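Long-range contacts in glycosyl transferase family 8 (Streptococcus pneumoniae, PDB 5GVV), which transfers galactose from UDP-galactose to the terminal glucose of the already glycosylated serine-rich repeat protein PsrP, as one step of its O-glycosylation: residues Q160-L165 with Q178-M183; L121-N126 with V145-N150. One frame throughout, in Å; residues are numbered along the deposited sequence.

Both contacts belong to the nucleotide-binding GT-A domain of this family 8 glycosyltransferase. Interaction 2 comes first along the chain. It sets the loop between helix 116-119 and strand 128-131 against strand 145-149 of the mixed seven-stranded sheet. The chain then runs through helix 150-155 into interaction 1, where helix 158-167 packs on helix 176-185. The centres of the two contacts lie about 17 Å apart, and their nearest atoms about 4 Å, without touching. The side chain of L181 is about 10 Å from the bound UDP and that of I148 about 13 Å. These two residues do not touch the nucleotide; they lie in the shell around its site.

Interaction 1 (Q160-L165 with Q178-M183); sequences QKLIDL and QSILNM
L162 reaches from helix 158-167 to both I180 and L181 on helix 176-185. Its CB points along the interface rather than across it. CG stands beside the backbone N and anti to the carbonyl carbon (chi1 -74°), and the two methyls beyond it make the contact. CD2 of L162 lies 3.7 Å from CG2 of I180 and 3.8 Å from CD2 of L181. CD1 of L162 touches the same methyl, CD2 of L181, at 4.1 Å. The I180 methyl CG2 also rests near the backbone O of L162. These are the inner, buried residues of the contact, and Y91 covers L162 and I180 from a loop. The two helices are packed within the GT-A domain, with short-segment axes 10.0 Å apart at 119°. The side chain of L181 lies about 8 Å from that of D106, a manganese ligand. Farther out, L165 meets M183, a selenomethionine. CD2 of L165 presses on CG of M183 at 3.4 Å, tighter than usual for two carbons. The M183 chain bends at its third torsion (10°), and SE of M183 also touches both L165 methyls, with CD2 of L165 at 3.8 Å.

Interaction 2 (L121-N126 with V145-N150); sequences LDLGEN and VLLINN
The amide of N149 is divided between two tasks at the end of strand 145-149. Its ND2 gives a weak hydrogen bond to the backbone O of N126, long at 3.5 Å but fairly straight (161°). Its OD1 turns to the backbone N of K152 and caps the helix that follows, with N149 as the N-cap. CG is anti to the backbone N (chi1 -171°), which lets ND2 face the loop while OD1 turns to the helix start. CB of N149 lies 3.6 Å from the same oxygen, O of N126. That loop is shaped by a type II' turn from L123 to N126, closed by a bond from N126 N to L123 O. Before it, OD1 of D122 accepts from the backbone N of G124 in an Asx turn. L123 points from the loop onto the strand. Its CD1 lies 3.7 Å from the backbone N of N149, and its CD2 sits 4.0 Å from CG of L147. CD2 of L147 lies 3.6 Å from CB of L121. K101 and A129 also touch the L123 side chain, and K101 NZ hydrogen-bonds to L121 O. Strand 145-149 runs antiparallel to both neighbours, 128-131 and 101-105, with backbone bonds from L147 to A129 and I148 to V102. This is the mixed sheet of the GT-A fold, where strand 101-105 leads into the manganese-binding DxD motif (D106, D108).

Interaction 1 (Q160-L165 with Q178-M183)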
ATOM      1  N   GLN A 160      14.332  24.976  14.812  1.00 31.87           N
ATOM      2  CA  GLN A 160      13.762  25.497  16.046  1.00 35.30           C
ATOM      3  C   GLN A 160      12.884  26.717  15.770  1.00 36.44           C
ATOM      4  O   GLN A 160      11.851  26.918  16.419  1.00 36.69           O
ATOM      5  CB  GLN A 160      14.863  25.847  17.046  1.00 38.56           C
ATOM      6  CG  GLN A 160      14.380  25.829  18.489  1.00 40.19           C
ATOM      7  CD  GLN A 160      13.663  24.535  18.839  1.00 40.02           C
ATOM      8  OE1 GLN A 160      14.202  23.445  18.654  1.00 41.95           O
ATOM      9  NE2 GLN A 160      12.439  24.651  19.341  1.00 38.75           N
ATOM     10  N   LYS A 161      13.293  27.520  14.794  1.00 35.97           N
ATOM     11  CA  LYS A 161      12.562  28.731  14.439  1.00 33.41           C
ATOM     12  C   LYS A 161      11.187  28.429  13.849  1.00 33.92           C
ATOM     13  O   LYS A 161      10.215  29.128  14.138  1.00 35.94           O
ATOM     14  CB  LYS A 161      13.394  29.578  13.478  1.00 35.29           C
ATOM     15  CG  LYS A 161      14.588  30.220  14.157  1.00 33.92           C
ATOM     16  CD  LYS A 161      15.564  30.781  13.152  1.00 36.66           C
ATOM     17  CE  LYS A 161      16.513  31.756  13.824  1.00 38.69           C
ATOM     18  NZ  LYS A 161      16.640  32.996  13.018  1.00 47.01           N
ATOM     19  N   LEU A 162      11.110  27.378  13.036  1.00 29.91           N
ATOM     20  CA  LEU A 162       9.844  26.950  12.447  1.00 32.77           C
ATOM     21  C   LEU A 162       8.904  26.396  13.517  1.00 33.96           C
ATOM     22  O   LEU A 162       7.717  26.730  13.546  1.00 32.94           O
ATOM     23  CB  LEU A 162      10.086  25.905  11.354  1.00 31.25           C
ATOM     24  CG  LEU A 162      10.666  26.395  10.024  1.00 32.02           C
ATOM     25  CD1 LEU A 162      11.277  25.254   9.216  1.00 30.28           C
ATOM     26  CD2 LEU A 162       9.594  27.104   9.209  1.00 30.65           C
ATOM     27  N   ILE A 163       9.447  25.549  14.391  1.00 35.15           N
ATOM     28  CA  ILE A 163       8.684  24.954  15.489  1.00 35.57           C
ATOM     29  C   ILE A 163       8.115  26.035  16.400  1.00 38.37           C
ATOM     30  O   ILE A 163       6.907  26.067  16.657  1.00 38.57           O
ATOM     31  CB  ILE A 163       9.547  23.993  16.337  1.00 37.33           C
ATOM     32  CG1 ILE A 163       9.888  22.728  15.546  1.00 36.79           C
ATOM     33  CG2 ILE A 163       8.826  23.615  17.625  1.00 36.98           C
ATOM     34  CD1 ILE A 163      10.883  21.814  16.245  1.00 37.09           C
ATOM     35  N   ASP A 164       8.995  26.909  16.883  1.00 35.21           N
ATOM     36  CA  ASP A 164       8.598  28.025  17.736  1.00 38.12           C
ATOM     37  C   ASP A 164       7.537  28.905  17.072  1.00 41.05           C
ATOM     38  O   ASP A 164       6.545  29.277  17.706  1.00 38.39           O
ATOM     39  CB  ASP A 164       9.823  28.864  18.117  1.00 36.52           C
ATOM     40  CG  ASP A 164      10.788  28.113  19.020  1.00 42.42           C
ATOM     41  OD1 ASP A 164      10.371  27.107  19.635  1.00 45.41           O
ATOM     42  OD2 ASP A 164      11.962  28.536  19.120  1.00 42.73           O
ATOM     43  N   LEU A 165       7.739  29.235  15.797  1.00 36.24           N
ATOM     44  CA  LEU A 165       6.765  30.056  15.085  1.00 37.30           C
ATOM     45  C   LEU A 165       5.473  29.296  14.814  1.00 40.73           C
ATOM     46  O   LEU A 165       4.400  29.882  14.855  1.00 44.33           O
ATOM     47  CB  LEU A 165       7.331  30.639  13.785  1.00 37.08           C
ATOM     48  CG  LEU A 165       6.315  31.475  12.988  1.00 39.47           C
ATOM     49  CD1 LEU A 165       5.749  32.615  13.826  1.00 40.10           C
ATOM     50  CD2 LEU A 165       6.899  32.010  11.688  1.00 38.67           C
ATOM     51  N   GLN A 178       3.111  25.299   5.436  1.00 32.79           N
ATOM     52  CA  GLN A 178       3.404  26.122   4.275  1.00 33.05           C
ATOM     53  C   GLN A 178       3.292  27.599   4.634  1.00 32.89           C
ATOM     54  O   GLN A 178       4.170  28.395   4.291  1.00 33.35           O
ATOM     55  CB  GLN A 178       2.459  25.774   3.125  1.00 36.02           C
ATOM     56  CG  GLN A 178       2.724  26.553   1.846  1.00 28.76           C
ATOM     57  CD  GLN A 178       2.000  25.971   0.653  1.00 28.58           C
ATOM     58  OE1 GLN A 178       2.192  24.805   0.309  1.00 28.77           O
ATOM     59  NE2 GLN A 178       1.161  26.777   0.014  1.00 29.65           N
ATOM     60  N   SER A 179       2.214  27.960   5.327  1.00 35.19           N
ATOM     61  CA  SER A 179       2.039  29.325   5.822  1.00 35.23           C
ATOM     62  C   SER A 179       3.192  29.733   6.735  1.00 32.62           C
ATOM     63  O   SER A 179       3.628  30.887   6.725  1.00 32.87           O
ATOM     64  CB  SER A 179       0.713  29.463   6.577  1.00 36.66           C
ATOM     65  OG  SER A 179      -0.398  29.388   5.704  1.00 40.57           O
ATOM     66  N   ILE A 180       3.682  28.780   7.524  1.00 34.46           N
ATOM     67  CA  ILE A 180       4.793  29.029   8.436  1.00 28.80           C
ATOM     68  C   ILE A 180       6.088  29.286   7.665  1.00 30.94           C
ATOM     69  O   ILE A 180       6.842  30.210   7.982  1.00 31.44           O
ATOM     70  CB  ILE A 180       5.010  27.843   9.400  1.00 31.56           C
ATOM     71  CG1 ILE A 180       3.740  27.559  10.211  1.00 30.25           C
ATOM     72  CG2 ILE A 180       6.194  28.110  10.313  1.00 32.36           C
ATOM     73  CD1 ILE A 180       3.194  28.769  10.951  1.00 35.91           C
ATOM     74  N   LEU A 181       6.343  28.454   6.656  1.00 28.52           N
ATOM     75  CA  LEU A 181       7.547  28.574   5.834  1.00 30.97           C
ATOM     76  C   LEU A 181       7.613  29.912   5.088  1.00 31.43           C
ATOM     77  O   LEU A 181       8.676  30.531   4.993  1.00 30.58           O
ATOM     78  CB  LEU A 181       7.627  27.409   4.843  1.00 30.55           C
ATOM     79  CG  LEU A 181       8.060  26.061   5.418  1.00 28.24           C
ATOM     80  CD1 LEU A 181       7.587  24.919   4.540  1.00 31.22           C
ATOM     81  CD2 LEU A 181       9.566  26.017   5.567  1.00 28.65           C
ATOM     82  N   ASN A 182       6.478  30.355   4.561  1.00 25.67           N
ATOM     83  CA  ASN A 182       6.419  31.639   3.873  1.00 30.55           C
ATOM     84  C   ASN A 182       6.567  32.811   4.839  1.00 32.38           C
ATOM     85  O   ASN A 182       7.196  33.825   4.518  1.00 31.40           O
ATOM     86  CB  ASN A 182       5.116  31.754   3.087  1.00 28.47           C
ATOM     87  CG  ASN A 182       5.191  31.066   1.746  1.00 27.45           C
ATOM     88  OD1 ASN A 182       5.560  31.679   0.746  1.00 25.99           O
ATOM     89  ND2 ASN A 182       4.861  29.780   1.717  1.00 27.74           N
HETATM   90  N   MSE A 183       5.977  32.680   6.006  1.00 32.83           N
HETATM   91  CA  MSE A 183       6.067  33.749   6.984  1.00 33.79           C
HETATM   92  C   MSE A 183       7.460  33.870   7.541  1.00 34.43           C
HETATM   93  O   MSE A 183       7.757  34.923   8.053  1.00 37.01           O
HETATM   94  CB  MSE A 183       5.019  33.540   8.050  1.00 30.00           C
HETATM   95  CG  MSE A 183       5.377  34.003   9.444  1.00 30.00           C
HETATM   96 SE   MSE A 183       3.826  33.965  10.560  1.00 30.00          SE
HETATM   97  CE  MSE A 183       2.573  33.001   9.413  1.00 30.00           C
TER

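Interaction 2 (L121-N126 with V145-N150)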
ATOM      1  N   LEU A 121      20.849  23.794  -9.582  1.00 29.23           N
ATOM      2  CA  LEU A 121      20.529  25.206  -9.401  1.00 30.06           C
ATOM      3  C   LEU A 121      21.401  25.802  -8.303  1.00 30.94           C
ATOM      4  O   LEU A 121      21.614  25.172  -7.265  1.00 26.66           O
ATOM      5  CB  LEU A 121      19.046  25.394  -9.071  1.00 29.95           C
ATOM      6  CG  LEU A 121      18.603  26.839  -8.828  1.00 26.55           C
ATOM      7  CD1 LEU A 121      18.893  27.700 -10.043  1.00 31.71           C
ATOM      8  CD2 LEU A 121      17.134  26.912  -8.470  1.00 31.27           C
ATOM      9  N   ASP A 122      21.929  27.002  -8.542  1.00 32.50           N
ATOM     10  CA  ASP A 122      22.721  27.686  -7.526  1.00 29.61           C
ATOM     11  C   ASP A 122      21.814  28.562  -6.667  1.00 29.70           C
ATOM     12  O   ASP A 122      21.128  29.451  -7.174  1.00 28.96           O
ATOM     13  CB  ASP A 122      23.828  28.528  -8.169  1.00 37.48           C
ATOM     14  CG  ASP A 122      24.937  28.887  -7.187  1.00 39.62           C
ATOM     15  OD1 ASP A 122      24.729  28.763  -5.958  1.00 37.23           O
ATOM     16  OD2 ASP A 122      26.024  29.300  -7.648  1.00 43.27           O
ATOM     17  N   LEU A 123      21.817  28.305  -5.364  1.00 25.68           N
ATOM     18  CA  LEU A 123      20.947  29.019  -4.436  1.00 30.37           C
ATOM     19  C   LEU A 123      21.510  30.367  -3.991  1.00 32.30           C
ATOM     20  O   LEU A 123      20.773  31.216  -3.486  1.00 34.42           O
ATOM     21  CB  LEU A 123      20.674  28.153  -3.211  1.00 27.04           C
ATOM     22  CG  LEU A 123      19.949  26.846  -3.530  1.00 25.17           C
ATOM     23  CD1 LEU A 123      20.163  25.832  -2.432  1.00 23.59           C
ATOM     24  CD2 LEU A 123      18.469  27.107  -3.731  1.00 23.47           C
ATOM     25  N   GLY A 124      22.810  30.564  -4.180  1.00 33.60           N
ATOM     26  CA  GLY A 124      23.465  31.756  -3.672  1.00 30.59           C
ATOM     27  C   GLY A 124      23.316  31.850  -2.162  1.00 36.63           C
ATOM     28  O   GLY A 124      23.692  30.926  -1.435  1.00 35.68           O
ATOM     29  N   GLU A 125      22.753  32.961  -1.695  1.00 35.06           N
ATOM     30  CA  GLU A 125      22.550  33.181  -0.266  1.00 35.50           C
ATOM     31  C   GLU A 125      21.099  32.914   0.134  1.00 35.36           C
ATOM     32  O   GLU A 125      20.728  33.055   1.305  1.00 41.27           O
ATOM     33  CB  GLU A 125      22.956  34.609   0.118  1.00 45.48           C
ATOM     34  CG  GLU A 125      23.172  34.835   1.616  1.00 51.72           C
ATOM     35  CD  GLU A 125      24.639  34.927   1.998  1.00 59.76           C
ATOM     36  OE1 GLU A 125      25.092  36.043   2.330  1.00 63.58           O
ATOM     37  OE2 GLU A 125      25.337  33.889   1.975  1.00 61.33           O
ATOM     38  N   ASN A 126      20.278  32.522  -0.837  1.00 31.84           N
ATOM     39  CA  ASN A 126      18.894  32.156  -0.548  1.00 32.69           C
ATOM     40  C   ASN A 126      18.814  30.894   0.311  1.00 25.98           C
ATOM     41  O   ASN A 126      19.559  29.943   0.085  1.00 25.00           O
ATOM     42  CB  ASN A 126      18.103  31.963  -1.845  1.00 30.90           C
ATOM     43  CG  ASN A 126      17.855  33.272  -2.582  1.00 31.39           C
ATOM     44  OD1 ASN A 126      18.101  33.380  -3.783  1.00 26.37           O
ATOM     45  ND2 ASN A 126      17.359  34.271  -1.862  1.00 31.34           N
ATOM     46  N   VAL A 145       7.835  21.299  -3.041  1.00 13.13           N
ATOM     47  CA  VAL A 145       9.111  21.077  -3.716  1.00 12.38           C
ATOM     48  C   VAL A 145      10.084  22.158  -3.270  1.00 15.81           C
ATOM     49  O   VAL A 145       9.929  23.328  -3.628  1.00 15.55           O
ATOM     50  CB  VAL A 145       8.981  21.142  -5.252  1.00 11.23           C
ATOM     51  CG1 VAL A 145      10.358  21.003  -5.907  1.00 10.66           C
ATOM     52  CG2 VAL A 145       8.027  20.075  -5.767  1.00 11.68           C
ATOM     53  N   LEU A 146      11.079  21.775  -2.478  1.00 14.94           N
ATOM     54  CA  LEU A 146      12.011  22.751  -1.933  1.00 16.94           C
ATOM     55  C   LEU A 146      13.449  22.354  -2.210  1.00 17.11           C
ATOM     56  O   LEU A 146      13.918  21.318  -1.725  1.00 17.60           O
ATOM     57  CB  LEU A 146      11.798  22.912  -0.425  1.00 17.28           C
ATOM     58  CG  LEU A 146      10.424  23.423  -0.001  1.00 15.83           C
ATOM     59  CD1 LEU A 146      10.284  23.419   1.504  1.00 20.29           C
ATOM     60  CD2 LEU A 146      10.199  24.819  -0.540  1.00 20.48           C
ATOM     61  N   LEU A 147      14.142  23.164  -3.008  1.00 15.73           N
ATOM     62  CA  LEU A 147      15.584  23.031  -3.120  1.00 17.29           C
ATOM     63  C   LEU A 147      16.176  23.770  -1.931  1.00 22.05           C
ATOM     64  O   LEU A 147      16.089  24.995  -1.851  1.00 22.04           O
ATOM     65  CB  LEU A 147      16.097  23.619  -4.432  1.00 20.86           C
ATOM     66  CG  LEU A 147      17.576  23.319  -4.671  1.00 22.43           C
ATOM     67  CD1 LEU A 147      17.843  21.832  -4.489  1.00 21.78           C
ATOM     68  CD2 LEU A 147      18.009  23.769  -6.047  1.00 24.10           C
ATOM     69  N   ILE A 148      16.777  23.026  -1.009  1.00 21.43           N
ATOM     70  CA  ILE A 148      17.113  23.562   0.307  1.00 18.23           C
ATOM     71  C   ILE A 148      18.614  23.775   0.530  1.00 22.05           C
ATOM     72  O   ILE A 148      19.424  22.883   0.270  1.00 21.28           O
ATOM     73  CB  ILE A 148      16.545  22.647   1.412  1.00 21.29           C
ATOM     74  CG1 ILE A 148      15.014  22.698   1.399  1.00 20.44           C
ATOM     75  CG2 ILE A 148      17.081  23.039   2.781  1.00 25.93           C
ATOM     76  CD1 ILE A 148      14.338  21.652   2.274  1.00 21.23           C
ATOM     77  N   ASN A 149      18.970  24.967   1.002  1.00 22.31           N
ATOM     78  CA  ASN A 149      20.331  25.248   1.444  1.00 23.93           C
ATOM     79  C   ASN A 149      20.508  24.657   2.842  1.00 24.32           C
ATOM     80  O   ASN A 149      20.385  25.364   3.840  1.00 25.78           O
ATOM     81  CB  ASN A 149      20.563  26.763   1.462  1.00 27.13           C
ATOM     82  CG  ASN A 149      22.018  27.142   1.693  1.00 30.33           C
ATOM     83  OD1 ASN A 149      22.796  26.383   2.274  1.00 28.54           O
ATOM     84  ND2 ASN A 149      22.387  28.336   1.242  1.00 30.39           N
ATOM     85  N   ASN A 150      20.789  23.358   2.905  1.00 24.33           N
ATOM     86  CA  ASN A 150      20.832  22.635   4.177  1.00 27.32           C
ATOM     87  C   ASN A 150      21.856  23.172   5.184  1.00 29.17           C
ATOM     88  O   ASN A 150      21.618  23.150   6.395  1.00 30.04           O
ATOM     89  CB  ASN A 150      21.070  21.145   3.935  1.00 26.09           C
ATOM     90  CG  ASN A 150      20.701  20.299   5.140  1.00 27.03           C
ATOM     91  OD1 ASN A 150      19.745  20.607   5.846  1.00 26.38           O
ATOM     92  ND2 ASN A 150      21.463  19.239   5.387  1.00 24.46           N
TER